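Local coordinates for protein geranyltranstransferase (Thermotoga maritima, PDB 2FTZ) that probably condenses geranyl diphosphate with isopentenyl diphosphate to give farnesyl diphosphate, as an all-helical polyprenyl synthase that pairs into a dimer, at residues 20-25 with 40-45; 24-29 with 75-80; 51-56 with 182-187; 86-91 with 111-116. All coordinates share one frame; numbering follows the deposited sequence. Where two conformers were deposited one is given.

Contacts 1 and 2 both start from helix 19-26, and their centres lie about 6 Å apart: neighbouring residues of that helix meet helices 33-43 and 69-87, and L26 packs against A42, so the two contacts touch. Contact 3 joins helices 49-61 and 177-189. It touches contact 2 where V75 packs on F182 and C183, with about 17 Å between the two centres. Contact 4 uses the far end of helix 69-87, its centre about 16 Å from that of contact 2 and about 27 Å from that of contact 3, on the opposite side of the chain's centre. It holds all but the last residue of the DDLPPID motif, which in relatives binds magnesium and the allylic diphosphate; contacts 1 to 3 are packing between helices.

Contact 1. Residues 20-25 with 40-45; sequences ERIREI and YSATVG
I22 and A42 form the buried, close-packed part of this contact: the CG2 methyl of I22 lies 3.8 Å from CB of A42. Both side chains leave the backbone toward the opposing helix. With I22 CG2 anti to its own backbone N (CG1 beside it, chi1 -74°), the branch methyl rather than the CD1 arm meets the alanine. The same methyl also reaches CG2 of T43, at 4.3 Å.

The other side is turned to solvent. R23, extended from CG to NE, crosses T43 at about a right angle and lays one guanidinium face over the threonine, whose CG2 sits 3.7 Å above the centre of that plane. The approach is no longer than that of the buried pair; looseness shows instead in R23 itself, whose guanidinium position is only one of two modelled. A bound 1,2-ethanediol lies about 4 Å from the T43 side chain. T43 OG1 does not serve the arginine as an acceptor; its hydrogen bond is with L39 O, one turn back in its own helix. A serine here, lacking CG2, would probably leave the guanidinium face without its methyl partner and open a gap beside I22 CG2.

A42 O accepts from NH2 of R48, which also makes a salt bridge to E76. The contact itself is packing between the consecutive helices 19-26 and 33-43, at the outside of the all-helical isoprenoid synthase fold.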
loop_
_atom_site.group_PDB
_atom_site.type_symbol
_atom_site.label_atom_id
_atom_site.label_comp_id
_atom_site.label_asym_id
_atom_site.label_seq_id
_atom_site.Cartn_x
_atom_site.Cartn_y
_atom_site.Cartn_z
ATOM N N GLU A 20 15.329 13.941 9.826
ATOM C CA GLU A 20 15.835 13.068 10.904
ATOM C C GLU A 20 14.924 11.862 11.180
ATOM O O GLU A 20 15.387 10.719 11.305
ATOM C CB GLU A 20 16.005 13.893 12.193
ATOM C CG GLU A 20 16.730 13.194 13.286
ATOM C CD GLU A 20 17.042 14.138 14.474
ATOM O OE1 GLU A 20 16.535 15.292 14.492
ATOM O OE2 GLU A 20 17.777 13.707 15.384
ATOM N N ARG A 21 13.617 12.109 11.214
ATOM C CA ARG A 21 12.656 11.036 11.430
ATOM C C ARG A 21 12.648 10.071 10.248
ATOM O O ARG A 21 12.568 8.853 10.430
ATOM C CB ARG A 21 11.248 11.603 11.645
ATOM C CG ARG A 21 10.181 10.555 11.901
ATOM C CD ARG A 21 10.463 9.664 13.100
ATOM N NE ARG A 21 10.409 10.407 14.349
ATOM C CZ ARG A 21 9.290 10.846 14.933
ATOM N NH1 ARG A 21 8.091 10.647 14.383
ATOM N NH2 ARG A 21 9.371 11.494 16.085
ATOM N N ILE A 22 12.700 10.610 9.037
ATOM C CA ILE A 22 12.773 9.775 7.837
ATOM C C ILE A 22 14.005 8.874 7.862
ATOM O O ILE A 22 13.910 7.665 7.587
ATOM C CB ILE A 22 12.764 10.632 6.565
ATOM C CG1 ILE A 22 11.341 11.181 6.345
ATOM C CG2 ILE A 22 13.220 9.800 5.304
ATOM C CD1 ILE A 22 11.323 12.218 5.213
ATOM N N ARG A 23 15.152 9.432 8.205
ATOM C CA ARG A 23 16.366 8.612 8.326
ATOM C C ARG A 23 16.248 7.528 9.422
ATOM O O ARG A 23 16.713 6.408 9.232
ATOM C CB ARG A 23 17.595 9.503 8.482
ATOM C CG ARG A 23 17.960 10.253 7.197
ATOM C CD ARG A 23 19.330 10.913 7.284
ATOM N NE ARG A 23 19.683 11.614 6.047
ATOM C CZ ARG A 23 20.122 11.048 4.919
ATOM N NH1 ARG A 23 20.267 9.730 4.807
ATOM N NH2 ARG A 23 20.418 11.825 3.877
ATOM N N GLU A 24 15.590 7.820 10.535
ATOM C CA GLU A 24 15.337 6.817 11.579
ATOM C C GLU A 24 14.474 5.668 11.099
ATOM O O GLU A 24 14.792 4.457 11.333
ATOM C CB GLU A 24 14.661 7.463 12.811
ATOM C CG GLU A 24 15.561 8.286 13.717
ATOM C CD GLU A 24 14.783 9.245 14.654
ATOM O OE1 GLU A 24 13.527 9.233 14.634
ATOM O OE2 GLU A 24 15.435 10.024 15.393
ATOM N N ILE A 25 13.345 6.008 10.473
ATOM C CA ILE A 25 12.427 4.998 9.986
ATOM C C ILE A 25 13.035 4.125 8.884
ATOM O O ILE A 25 12.750 2.931 8.809
ATOM C CB ILE A 25 11.111 5.649 9.481
ATOM C CG1 ILE A 25 10.383 6.310 10.645
ATOM C CG2 ILE A 25 10.219 4.611 8.792
ATOM C CD1 ILE A 25 9.246 7.232 10.165
ATOM N N TYR A 40 17.350 5.729 -0.160
ATOM C CA TYR A 40 17.879 6.535 -1.290
ATOM C C TYR A 40 16.809 7.472 -1.831
ATOM O O TYR A 40 16.986 8.708 -1.928
ATOM C CB TYR A 40 18.355 5.583 -2.383
ATOM C CG TYR A 40 18.748 6.255 -3.700
ATOM C CD1 TYR A 40 20.015 6.805 -3.860
ATOM C CD2 TYR A 40 17.877 6.291 -4.785
ATOM C CE1 TYR A 40 20.410 7.399 -5.076
ATOM C CE2 TYR A 40 18.248 6.903 -6.031
ATOM C CZ TYR A 40 19.536 7.445 -6.157
ATOM O OH TYR A 40 19.977 8.057 -7.335
ATOM N N SER A 41 15.661 6.883 -2.181
ATOM C CA SER A 41 14.578 7.639 -2.776
ATOM C C SER A 41 14.027 8.735 -1.870
ATOM O O SER A 41 13.670 9.811 -2.345
ATOM C CB SER A 41 13.480 6.695 -3.187
ATOM O OG SER A 41 13.888 5.917 -4.303
ATOM N N ALA A 42 13.931 8.450 -0.579
ATOM C CA ALA A 42 13.385 9.364 0.385
ATOM C C ALA A 42 14.329 10.517 0.728
ATOM O O ALA A 42 13.891 11.551 1.258
ATOM C CB ALA A 42 12.980 8.591 1.659
ATOM N N THR A 43 15.608 10.354 0.434
ATOM C CA THR A 43 16.609 11.347 0.821
ATOM C C THR A 43 17.311 12.019 -0.392
ATOM O O THR A 43 18.099 12.920 -0.203
ATOM C CB THR A 43 17.623 10.725 1.826
ATOM O OG1 THR A 43 18.268 9.607 1.226
ATOM C CG2 THR A 43 16.929 10.267 3.133
ATOM N N VAL A 44 17.035 11.599 -1.624
ATOM C CA VAL A 44 17.738 12.177 -2.810
ATOM C C VAL A 44 17.466 13.660 -2.999
ATOM O O VAL A 44 18.283 14.409 -3.574
ATOM C CB VAL A 44 17.425 11.480 -4.199
ATOM C CG1 VAL A 44 18.418 10.348 -4.482
ATOM C CG2 VAL A 44 15.999 11.061 -4.338
ATOM N N GLY A 45 16.307 14.077 -2.529
ATOM C CA GLY A 45 15.973 15.467 -2.534
ATOM C C GLY A 45 14.563 15.577 -2.004
ATOM O O GLY A 45 14.147 14.750 -1.190
#

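Contact 2. Residues 24-29 with 75-80; sequences EILRPG and VELFHT
L26 lies alongside L77, the two side chains pointing in opposing directions as they overlap at their methyl ends, so that CD1 of L26 and CD2 of L77 meet at 4.0 Å. I25 adds a second, wider touch on the other branch of the same leucine: its CG2 methyl is 4.3 Å from CD1 of L77. L77 is thus the one residue of 75-80 that both neighbours use, a methyl for each. In L77 CG stands anti to the carbonyl carbon (chi1 -73°), and the fork carries its two methyls to I25 and L26 separately. The backbones stay well apart, with the L26 and L77 CA atoms 9.7 Å from each other, and the gap is bridged by side chains alone.

Further hydrophobic neighbours complete the seam: L26 also packs on L39 and L122, and L77 on L119, so helices 33-43 and 109-127 also border the contact. Within helix 69-87, T80 OG1 donates to E76 O at 2.7 Å, tilted 30° from the carbonyl plane, while T80 N reaches that oxygen from the opposite face. The E76 carboxylate makes a salt bridge with R48.

T80 OG1 and the E76 carboxylate therefore have their partners away from 24-29, and only aliphatic carbon passes between the two segments. The contact is held by dispersion and burial of that carbon, without directional bonds between 24-29 and 75-80.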
loop_
_atom_site.group_PDB
_atom_site.type_symbol
_atom_site.label_atom_id
_atom_site.label_comp_id
_atom_site.label_asym_id
_atom_site.label_seq_id
_atom_site.Cartn_x
_atom_site.Cartn_y
_atom_site.Cartn_z
ATOM N N GLU A 24 15.590 7.820 10.535
ATOM C CA GLU A 24 15.337 6.817 11.579
ATOM C C GLU A 24 14.474 5.668 11.099
ATOM O O GLU A 24 14.792 4.457 11.333
ATOM C CB GLU A 24 14.661 7.463 12.811
ATOM C CG GLU A 24 15.561 8.286 13.717
ATOM C CD GLU A 24 14.783 9.245 14.654
ATOM O OE1 GLU A 24 13.527 9.233 14.634
ATOM O OE2 GLU A 24 15.435 10.024 15.393
ATOM N N ILE A 25 13.345 6.008 10.473
ATOM C CA ILE A 25 12.427 4.998 9.986
ATOM C C ILE A 25 13.035 4.125 8.884
ATOM O O ILE A 25 12.750 2.931 8.809
ATOM C CB ILE A 25 11.111 5.649 9.481
ATOM C CG1 ILE A 25 10.383 6.310 10.645
ATOM C CG2 ILE A 25 10.219 4.611 8.792
ATOM C CD1 ILE A 25 9.246 7.232 10.165
ATOM N N LEU A 26 13.823 4.743 8.002
ATOM C CA LEU A 26 14.385 4.049 6.877
ATOM C C LEU A 26 15.794 3.507 7.059
ATOM O O LEU A 26 16.366 2.988 6.096
ATOM C CB LEU A 26 14.307 4.939 5.638
ATOM C CG LEU A 26 12.890 5.331 5.205
ATOM C CD1 LEU A 26 12.939 6.237 3.990
ATOM C CD2 LEU A 26 11.998 4.124 4.938
ATOM N N ARG A 27 16.331 3.552 8.278
ATOM C CA ARG A 27 17.640 2.967 8.574
ATOM C C ARG A 27 17.520 1.458 8.325
ATOM O O ARG A 27 16.702 0.795 8.979
ATOM C CB ARG A 27 17.965 3.208 10.041
ATOM C CG ARG A 27 19.393 2.784 10.469
ATOM C CD ARG A 27 19.585 3.131 11.890
ATOM N NE ARG A 27 20.922 2.739 12.372
ATOM C CZ ARG A 27 21.354 3.052 13.576
ATOM N NH1 ARG A 27 20.592 3.780 14.408
ATOM N NH2 ARG A 27 22.570 2.700 13.929
ATOM N N PRO A 28 18.280 0.903 7.369
ATOM C CA PRO A 28 18.111 -0.540 7.144
ATOM C C PRO A 28 18.353 -1.402 8.391
ATOM O O PRO A 28 19.205 -1.096 9.234
ATOM C CB PRO A 28 19.125 -0.851 6.027
ATOM C CG PRO A 28 19.300 0.509 5.305
ATOM C CD PRO A 28 19.196 1.524 6.388
ATOM N N GLY A 29 17.588 -2.483 8.491
ATOM C CA GLY A 29 17.719 -3.481 9.559
ATOM C C GLY A 29 18.012 -4.918 9.121
ATOM O O GLY A 29 18.431 -5.744 9.960
ATOM N N VAL A 75 2.905 11.309 5.229
ATOM C CA VAL A 75 2.608 11.915 3.939
ATOM C C VAL A 75 3.845 11.933 3.016
ATOM O O VAL A 75 3.732 11.627 1.822
ATOM C CB VAL A 75 1.956 13.296 4.113
ATOM C CG1 VAL A 75 2.036 14.070 2.839
ATOM C CG2 VAL A 75 0.465 13.113 4.559
ATOM N N GLU A 76 5.006 12.230 3.576
ATOM C CA GLU A 76 6.198 12.287 2.768
ATOM C C GLU A 76 6.644 10.897 2.272
ATOM O O GLU A 76 7.125 10.754 1.154
ATOM C CB GLU A 76 7.312 12.950 3.545
ATOM C CG GLU A 76 8.531 13.331 2.682
ATOM C CD GLU A 76 8.282 14.346 1.539
ATOM O OE1 GLU A 76 7.176 14.928 1.316
ATOM O OE2 GLU A 76 9.212 14.466 0.739
ATOM N N LEU A 77 6.488 9.888 3.109
ATOM C CA LEU A 77 6.853 8.495 2.745
ATOM C C LEU A 77 5.924 8.041 1.632
ATOM O O LEU A 77 6.339 7.438 0.659
ATOM C CB LEU A 77 6.742 7.577 3.981
ATOM C CG LEU A 77 7.782 7.676 5.101
ATOM C CD1 LEU A 77 7.441 6.730 6.276
ATOM C CD2 LEU A 77 9.170 7.413 4.563
ATOM N N PHE A 78 4.656 8.372 1.775
ATOM C CA PHE A 78 3.660 8.027 0.750
ATOM C C PHE A 78 3.955 8.702 -0.576
ATOM O O PHE A 78 3.965 8.056 -1.644
ATOM C CB PHE A 78 2.251 8.381 1.209
ATOM C CG PHE A 78 1.180 7.715 0.373
ATOM C CD1 PHE A 78 0.701 8.318 -0.757
ATOM C CD2 PHE A 78 0.690 6.462 0.714
ATOM C CE1 PHE A 78 -0.271 7.674 -1.548
ATOM C CE2 PHE A 78 -0.303 5.841 -0.068
ATOM C CZ PHE A 78 -0.765 6.435 -1.163
ATOM N N HIS A 79 4.203 10.006 -0.518
ATOM C CA HIS A 79 4.634 10.768 -1.671
ATOM C C HIS A 79 5.838 10.133 -2.356
ATOM O O HIS A 79 5.820 9.963 -3.598
ATOM C CB HIS A 79 4.942 12.209 -1.226
ATOM C CG HIS A 79 5.424 13.095 -2.309
ATOM N ND1 HIS A 79 4.710 13.300 -3.474
ATOM C CD2 HIS A 79 6.547 13.839 -2.408
ATOM C CE1 HIS A 79 5.395 14.120 -4.242
ATOM N NE2 HIS A 79 6.510 14.450 -3.626
ATOM N N THR A 80 6.890 9.833 -1.568
ATOM C CA THR A 80 8.077 9.124 -2.087
ATOM C C THR A 80 7.738 7.855 -2.857
ATOM O O THR A 80 8.229 7.644 -3.994
ATOM C CB THR A 80 9.094 8.824 -1.002
ATOM O OG1 THR A 80 9.343 10.031 -0.271
ATOM C CG2 THR A 80 10.451 8.310 -1.600
#

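Contact 3. Residues 51-56 with 182-187; sequences PLLVLT and FCFSAP
V54 meets C183 through its CG2 methyl at the narrowest point between the backbones, where their CA atoms come within 5.4 Å. CG2 of V54, anti to the carbonyl carbon of its own residue, lies 3.8 Å from CB of C183 and equally far from SG, so one methyl rests against the whole CB-SG arm. The valine's other methyl, CG1, is directed along the helix to P187, whose CG stands 4.4 Å away. That proline carbon is slightly nearer to the V54 carbonyl oxygen, at 4.0 Å.

L53 and F184 meet at the flank of this row. The leucine arm runs aslant to the ring, and CD1 of L53 approaches CE1 of F184 at 4.2 Å. F184 leaves its backbone pointing away from helix 49-61, but with chi1 at -87° the ring turns back so that CE1 reaches the leucine.

P187 also marks a kink. Having no N-H, it cannot bond to the turn before, and C183 O, buried by this contact, has no partner in the model. In the other helix T56 OG1 donates to L52 O from above the carbonyl plane, while T56 N uses the opposite face of that oxygen.

C183 packs in addition on V75 of helix 69-87, and P187 on L57 and L61. The short segments run nearly parallel, with axes 8.7 Å apart crossing at -24°. Such close, shallow crossing of buried helices far apart in sequence is the core packing of the all-helical bundle of the isoprenoid synthase fold.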
loop_
_atom_site.group_PDB
_atom_site.type_symbol
_atom_site.label_atom_id
_atom_site.label_comp_id
_atom_site.label_asym_id
_atom_site.label_seq_id
_atom_site.Cartn_x
_atom_site.Cartn_y
_atom_site.Cartn_z
ATOM N N PRO A 51 5.000 17.702 4.073
ATOM C CA PRO A 51 5.198 17.712 5.532
ATOM C C PRO A 51 5.302 19.117 6.140
ATOM O O PRO A 51 4.831 19.327 7.252
ATOM C CB PRO A 51 6.473 16.867 5.732
ATOM C CG PRO A 51 7.129 16.882 4.411
ATOM C CD PRO A 51 6.046 16.926 3.389
ATOM N N LEU A 52 5.913 20.062 5.424
ATOM C CA LEU A 52 6.008 21.441 5.900
ATOM C C LEU A 52 4.603 22.040 6.107
ATOM O O LEU A 52 4.369 22.687 7.151
ATOM C CB LEU A 52 6.861 22.317 4.965
ATOM C CG LEU A 52 7.358 23.640 5.522
ATOM C CD1 LEU A 52 8.064 23.409 6.851
ATOM C CD2 LEU A 52 8.307 24.266 4.512
ATOM N N LEU A 53 3.659 21.803 5.188
ATOM C CA LEU A 53 2.264 22.260 5.364
ATOM C C LEU A 53 1.618 21.655 6.597
ATOM O O LEU A 53 0.972 22.366 7.376
ATOM C CB LEU A 53 1.336 21.943 4.153
ATOM C CG LEU A 53 1.448 22.871 2.962
ATOM C CD1 LEU A 53 0.846 22.174 1.741
ATOM C CD2 LEU A 53 0.735 24.187 3.266
ATOM N N VAL A 54 1.776 20.340 6.773
ATOM C CA VAL A 54 1.215 19.661 7.933
ATOM C C VAL A 54 1.766 20.278 9.227
ATOM O O VAL A 54 1.018 20.587 10.152
ATOM C CB VAL A 54 1.501 18.153 7.919
ATOM C CG1 VAL A 54 1.114 17.541 9.288
ATOM C CG2 VAL A 54 0.769 17.472 6.746
ATOM N N LEU A 55 3.075 20.443 9.309
ATOM C CA LEU A 55 3.691 20.945 10.521
ATOM C C LEU A 55 3.307 22.405 10.820
ATOM O O LEU A 55 3.066 22.772 11.978
ATOM C CB LEU A 55 5.211 20.810 10.471
ATOM C CG LEU A 55 5.752 19.380 10.469
ATOM C CD1 LEU A 55 7.293 19.492 10.321
ATOM C CD2 LEU A 55 5.366 18.607 11.770
ATOM N N THR A 56 3.245 23.218 9.779
ATOM C CA THR A 56 2.898 24.609 9.896
ATOM C C THR A 56 1.416 24.784 10.302
ATOM O O THR A 56 1.083 25.598 11.189
ATOM C CB THR A 56 3.263 25.349 8.596
ATOM O OG1 THR A 56 4.662 25.106 8.330
ATOM C CG2 THR A 56 3.052 26.816 8.757
ATOM N N PHE A 182 -5.627 15.968 2.264
ATOM C CA PHE A 182 -5.285 15.299 3.510
ATOM C C PHE A 182 -4.343 16.137 4.387
ATOM O O PHE A 182 -4.520 16.181 5.613
ATOM C CB PHE A 182 -4.693 13.911 3.259
ATOM C CG PHE A 182 -4.284 13.202 4.519
ATOM C CD1 PHE A 182 -5.235 12.534 5.280
ATOM C CD2 PHE A 182 -2.974 13.251 4.979
ATOM C CE1 PHE A 182 -4.885 11.927 6.480
ATOM C CE2 PHE A 182 -2.622 12.655 6.137
ATOM C CZ PHE A 182 -3.583 11.975 6.918
ATOM N N CYS A 183 -3.337 16.760 3.792
ATOM C CA CYS A 183 -2.436 17.623 4.555
ATOM C C CYS A 183 -3.178 18.773 5.242
ATOM O O CYS A 183 -2.856 19.162 6.351
ATOM C CB CYS A 183 -1.355 18.213 3.644
ATOM S SG CYS A 183 -0.143 17.036 3.033
ATOM N N PHE A 184 -4.151 19.343 4.537
ATOM C CA PHE A 184 -4.971 20.474 5.069
ATOM C C PHE A 184 -5.924 19.970 6.182
ATOM O O PHE A 184 -6.160 20.665 7.126
ATOM C CB PHE A 184 -5.789 21.112 3.952
ATOM C CG PHE A 184 -5.082 22.199 3.168
ATOM C CD1 PHE A 184 -3.862 21.973 2.556
ATOM C CD2 PHE A 184 -5.714 23.411 2.959
ATOM C CE1 PHE A 184 -3.255 22.956 1.783
ATOM C CE2 PHE A 184 -5.140 24.378 2.141
ATOM C CZ PHE A 184 -3.886 24.170 1.596
ATOM N N SER A 185 -6.469 18.766 6.007
ATOM C CA SER A 185 -7.485 18.118 6.858
ATOM C C SER A 185 -6.946 17.572 8.155
ATOM O O SER A 185 -7.565 17.694 9.231
ATOM C CB SER A 185 -7.960 16.827 6.136
ATOM O OG SER A 185 -8.923 17.106 5.264
ATOM N N ALA A 186 -5.844 16.850 8.033
ATOM C CA ALA A 186 -5.353 16.027 9.142
ATOM C C ALA A 186 -5.111 16.824 10.424
ATOM O O ALA A 186 -5.502 16.370 11.496
ATOM C CB ALA A 186 -4.083 15.191 8.750
ATOM N N PRO A 187 -4.487 18.021 10.340
ATOM C CA PRO A 187 -4.317 18.851 11.554
ATOM C C PRO A 187 -5.644 19.255 12.218
ATOM O O PRO A 187 -5.763 19.264 13.463
ATOM C CB PRO A 187 -3.508 20.068 11.031
ATOM C CG PRO A 187 -2.805 19.523 9.841
ATOM C CD PRO A 187 -3.851 18.657 9.183
#

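Contact 4. Residues 86-91 with 111-116; sequences DDLPPI and IALLAG
With chi1 at -67° and chi2 at 171°, L88 sends its fork straight across to helix 109-127, while L113, its CG anti to the backbone N (chi1 174°), sets its CD1 beside that of L88. The two leucines cross at about a right angle, and their CD1 methyls touch at 4.0 Å. The second branch of L88, CD2, sits closer still against A112, 3.7 Å from its CB. One leucine thus spreads its two methyls over neighbouring residues of the helix, and all three side chains are buried. The L88 and L113 CA atoms are 7.7 Å apart.

L88 stands where helix 69-87 gives way to a turn. From L88 to I91 the chain makes a type I beta turn, closed by I91 N donating to L88 O at 2.9 Å, with P89 and P90 at its two corners. This is the middle of DDLPPID, the first aspartate-rich motif of the polyprenyl synthases, with D86 and D92, which probably correspond to the metal ligands of relatives. L88 points its side chain into the packing, whereas D87 OD1 makes a salt bridge with NH2 of R97, and the D86 carboxylate lies close to the like charges of D92 and E150, in a model with no metal there.

H104 packs on both L88 and A112, and L113 O accepts a hydrogen bond from NE2 of H85. L113 also packs against L113 of the second subunit. In the turn, P90 packs on E109 and I91 on D110 of that subunit, so the turn lies in the dimer interface.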
loop_
_atom_site.group_PDB
_atom_site.type_symbol
_atom_site.label_atom_id
_atom_site.label_comp_id
_atom_site.label_asym_id
_atom_site.label_seq_id
_atom_site.Cartn_x
_atom_site.Cartn_y
_atom_site.Cartn_z
ATOM N N ASP A 86 5.547 5.791 -10.216
ATOM C CA ASP A 86 5.348 6.633 -11.443
ATOM C C ASP A 86 6.548 6.556 -12.387
ATOM O O ASP A 86 6.371 6.567 -13.623
ATOM C CB ASP A 86 5.014 8.074 -11.014
ATOM C CG ASP A 86 4.505 8.921 -12.143
ATOM O OD1 ASP A 86 3.428 8.594 -12.706
ATOM O OD2 ASP A 86 5.166 9.933 -12.460
ATOM N N ASP A 87 7.772 6.525 -11.831
ATOM C CA ASP A 87 9.018 6.539 -12.638
ATOM C C ASP A 87 9.275 5.222 -13.342
ATOM O O ASP A 87 10.033 5.165 -14.324
ATOM C CB ASP A 87 10.280 6.829 -11.780
ATOM C CG ASP A 87 10.386 8.284 -11.311
ATOM O OD1 ASP A 87 9.652 9.183 -11.819
ATOM O OD2 ASP A 87 11.229 8.519 -10.402
ATOM N N LEU A 88 8.661 4.146 -12.850
ATOM C CA LEU A 88 8.960 2.817 -13.377
ATOM C C LEU A 88 8.746 2.725 -14.893
ATOM O O LEU A 88 7.900 3.442 -15.459
ATOM C CB LEU A 88 8.176 1.702 -12.653
ATOM C CG LEU A 88 8.537 1.439 -11.183
ATOM C CD1 LEU A 88 7.531 0.447 -10.520
ATOM C CD2 LEU A 88 10.010 0.949 -11.020
ATOM N N PRO A 89 9.507 1.821 -15.551
ATOM C CA PRO A 89 9.433 1.715 -16.997
ATOM C C PRO A 89 8.010 1.562 -17.597
ATOM O O PRO A 89 7.746 2.188 -18.607
ATOM C CB PRO A 89 10.306 0.486 -17.297
ATOM C CG PRO A 89 11.325 0.471 -16.170
ATOM C CD PRO A 89 10.501 0.875 -14.986
ATOM N N PRO A 90 7.108 0.746 -16.984
ATOM C CA PRO A 90 5.733 0.610 -17.536
ATOM C C PRO A 90 4.896 1.877 -17.434
ATOM O O PRO A 90 3.872 2.013 -18.100
ATOM C CB PRO A 90 5.088 -0.473 -16.659
ATOM C CG PRO A 90 6.163 -1.040 -15.806
ATOM C CD PRO A 90 7.306 -0.081 -15.778
ATOM N N ILE A 91 5.283 2.768 -16.538
ATOM C CA ILE A 91 4.503 3.956 -16.292
ATOM C C ILE A 91 5.225 5.074 -17.036
ATOM O O ILE A 91 5.087 5.154 -18.256
ATOM C CB ILE A 91 4.281 4.236 -14.790
ATOM C CG1 ILE A 91 3.692 2.990 -14.091
ATOM C CG2 ILE A 91 3.331 5.483 -14.603
ATOM C CD1 ILE A 91 2.346 2.487 -14.697
ATOM N N ILE A 111 13.747 -4.274 -7.458
ATOM C CA ILE A 111 14.015 -3.652 -6.181
ATOM C C ILE A 111 13.196 -2.382 -6.046
ATOM O O ILE A 111 12.638 -2.117 -4.970
ATOM C CB ILE A 111 15.495 -3.359 -6.025
ATOM C CG1 ILE A 111 16.311 -4.669 -6.028
ATOM C CG2 ILE A 111 15.790 -2.602 -4.723
ATOM C CD1 ILE A 111 15.904 -5.670 -4.953
ATOM N N ALA A 112 13.106 -1.599 -7.121
ATOM C CA ALA A 112 12.365 -0.343 -7.095
ATOM C C ALA A 112 10.858 -0.575 -6.837
ATOM O O ALA A 112 10.224 0.173 -6.082
ATOM C CB ALA A 112 12.586 0.474 -8.392
ATOM N N LEU A 113 10.295 -1.606 -7.458
ATOM C CA LEU A 113 8.873 -1.956 -7.281
ATOM C C LEU A 113 8.634 -2.250 -5.800
ATOM O O LEU A 113 7.672 -1.756 -5.174
ATOM C CB LEU A 113 8.537 -3.206 -8.097
ATOM C CG LEU A 113 7.130 -3.788 -7.926
ATOM C CD1 LEU A 113 6.151 -2.786 -8.523
ATOM C CD2 LEU A 113 6.943 -5.160 -8.539
ATOM N N LEU A 114 9.503 -3.072 -5.249
ATOM C CA LEU A 114 9.378 -3.489 -3.838
ATOM C C LEU A 114 9.587 -2.297 -2.907
ATOM O O LEU A 114 8.889 -2.171 -1.944
ATOM C CB LEU A 114 10.397 -4.563 -3.490
ATOM C CG LEU A 114 10.081 -5.884 -4.206
ATOM C CD1 LEU A 114 11.168 -6.896 -3.982
ATOM C CD2 LEU A 114 8.708 -6.432 -3.824
ATOM N N ALA A 115 10.552 -1.427 -3.205
ATOM C CA ALA A 115 10.793 -0.217 -2.414
ATOM C C ALA A 115 9.584 0.697 -2.337
ATOM O O ALA A 115 9.262 1.256 -1.288
ATOM C CB ALA A 115 12.037 0.579 -2.965
ATOM N N GLY A 116 8.884 0.832 -3.460
ATOM C CA GLY A 116 7.681 1.633 -3.508
ATOM C C GLY A 116 6.629 1.058 -2.583
ATOM O O GLY A 116 6.018 1.786 -1.785
#